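Side-chain contact in D-isomer specific 2-hydroxyacid dehydrogenase NAD-binding (Xanthobacter autotrophicus, PDB 4XA8), which probably acts as an NAD(P)-dependent oxidoreductase of the D-isomer specific 2-hydroxyacid dehydrogenase family, with a Rossmann-type domain that binds the nucleotide: residues Val298-Arg303 / Pro309-Val314. Numbering follows the deposited sequence.
Sequences VENIRR and PVLNQV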
# COMPACT_ATOMS: atom_id res chain seq x y z
N VAL A 298 -18.69 24.41 -13.62
CA VAL A 298 -18.81 25.67 -14.37
C VAL A 298 -19.61 25.50 -15.68
O VAL A 298 -20.46 26.34 -16.01
CB VAL A 298 -17.42 26.33 -14.57
CG1 VAL A 298 -17.46 27.41 -15.67
CG2 VAL A 298 -16.96 26.91 -13.23
N GLU A 299 -19.38 24.40 -16.40
CA GLU A 299 -20.15 24.10 -17.62
C GLU A 299 -21.64 23.81 -17.36
O GLU A 299 -22.49 24.11 -18.18
CB GLU A 299 -19.49 22.95 -18.38
CG GLU A 299 -20.26 22.38 -19.56
CD GLU A 299 -20.48 23.36 -20.70
OE1 GLU A 299 -19.83 24.44 -20.75
OE2 GLU A 299 -21.33 23.03 -21.56
N ASN A 300 -21.96 23.20 -16.23
CA ASN A 300 -23.35 22.94 -15.89
C ASN A 300 -24.06 24.20 -15.43
O ASN A 300 -25.27 24.38 -15.65
CB ASN A 300 -23.47 21.80 -14.86
CG ASN A 300 -23.57 20.43 -15.50
OD1 ASN A 300 -23.86 20.29 -16.71
ND2 ASN A 300 -23.35 19.38 -14.69
N ILE A 301 -23.31 25.10 -14.81
CA ILE A 301 -23.85 26.41 -14.46
C ILE A 301 -24.28 27.11 -15.75
O ILE A 301 -25.44 27.60 -15.88
CB ILE A 301 -22.81 27.22 -13.67
CG1 ILE A 301 -22.73 26.63 -12.26
CG2 ILE A 301 -23.17 28.72 -13.69
CD1 ILE A 301 -21.71 27.26 -11.33
N ARG A 302 -23.38 27.14 -16.73
CA ARG A 302 -23.76 27.79 -17.98
C ARG A 302 -24.91 27.06 -18.69
O ARG A 302 -25.81 27.72 -19.21
CB ARG A 302 -22.55 28.05 -18.89
CG ARG A 302 -21.93 26.83 -19.54
CD ARG A 302 -21.43 27.20 -20.93
NE ARG A 302 -22.54 27.54 -21.81
CZ ARG A 302 -23.26 26.66 -22.52
NH1 ARG A 302 -23.00 25.36 -22.47
NH2 ARG A 302 -24.25 27.11 -23.27
N ARG A 303 -24.93 25.73 -18.69
CA ARG A 303 -26.05 25.02 -19.32
C ARG A 303 -27.40 25.34 -18.66
O ARG A 303 -28.38 25.60 -19.35
CB ARG A 303 -25.83 23.51 -19.34
CG ARG A 303 -24.79 23.09 -20.36
CD ARG A 303 -24.19 21.73 -20.05
NE ARG A 303 -23.35 21.24 -21.15
CZ ARG A 303 -23.72 20.33 -22.05
NH1 ARG A 303 -22.87 19.96 -22.99
NH2 ARG A 303 -24.95 19.80 -22.03
N PRO A 309 -29.71 20.94 -21.33
CA PRO A 309 -29.69 19.90 -20.31
C PRO A 309 -28.31 19.83 -19.62
O PRO A 309 -27.28 20.19 -20.21
CB PRO A 309 -30.02 18.61 -21.09
CG PRO A 309 -30.33 19.03 -22.50
CD PRO A 309 -29.73 20.39 -22.70
N VAL A 310 -28.30 19.40 -18.36
CA VAL A 310 -27.07 19.35 -17.59
C VAL A 310 -26.37 18.00 -17.79
O VAL A 310 -27.02 16.97 -17.96
CB VAL A 310 -27.31 19.67 -16.08
CG1 VAL A 310 -27.84 21.08 -15.91
CG2 VAL A 310 -28.22 18.64 -15.41
N LEU A 311 -25.04 18.04 -17.79
CA LEU A 311 -24.21 16.85 -17.81
C LEU A 311 -24.29 16.14 -16.45
O LEU A 311 -24.42 16.80 -15.38
CB LEU A 311 -22.75 17.25 -18.11
CG LEU A 311 -22.41 18.01 -19.41
CD1 LEU A 311 -21.03 18.67 -19.38
CD2 LEU A 311 -22.48 17.07 -20.60
N ASN A 312 -24.24 14.80 -16.48
CA ASN A 312 -24.16 13.96 -15.26
C ASN A 312 -25.31 14.07 -14.26
O ASN A 312 -25.11 14.05 -13.05
CB ASN A 312 -22.84 14.22 -14.52
CG ASN A 312 -21.65 13.82 -15.36
OD1 ASN A 312 -21.54 12.69 -15.79
ND2 ASN A 312 -20.76 14.77 -15.60
N GLN A 313 -26.52 14.14 -14.77
CA GLN A 313 -27.71 14.25 -13.92
C GLN A 313 -28.04 12.90 -13.25
O GLN A 313 -27.91 11.86 -13.87
CB GLN A 313 -28.89 14.73 -14.77
CG GLN A 313 -30.07 15.19 -13.95
CD GLN A 313 -31.06 15.97 -14.79
OE1 GLN A 313 -30.80 16.25 -15.96
NE2 GLN A 313 -32.21 16.31 -14.20
N VAL A 314 -28.42 12.94 -11.97
CA VAL A 314 -28.72 11.73 -11.19
C VAL A 314 -30.22 11.66 -10.98
O VAL A 314 -30.94 12.56 -11.42
CB VAL A 314 -28.02 11.75 -9.82
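The side chain of R303 projects from helix 290-306, lies across L311 at about a right angle and passes beside the carbonyl of P309. Its CB and CG pass within van der Waals range of P309 O, and CD comes closer, 3.5 Å from that oxygen. With CG anti to the carbonyl carbon (chi1 -73°) and the chain extended from there to NE, the guanidinium reaches the isobutyl group of L311, whose CG sits over the centre of one face, 3.8 Å from R303 CZ. At the edge, R303 NH2 donates to P309 O (3.0 Å), which lies in the guanidinium plane, while R303 NE meets E299 OE2 at 2.7 Å on the anti side of the carboxylate. That oxygen also takes a weak bond from R302 NH1, giving a salt-bridge network along one flank of the helix.

Past its last helix the chain doubles back, and 309-314 returns to the outer strand, 95-97, of the five-stranded parallel sheet in the domain that, in this family, faces the nucleotide-binding one; N312 bonds through its backbone with R97 and V314 with V95. A methionine in place of R303 would probably leave P309 O without this donor and E299 with one positive partner fewer. One turn earlier, the buried amide of N300 grips the backbone of L311 twice: OD1 accepts from L311 N (2.8 Å), and ND2 donates to L311 O (2.9 Å), both tilted from the carbonyl planes. L311 CD1 rests against E299 CG at 3.8 Å.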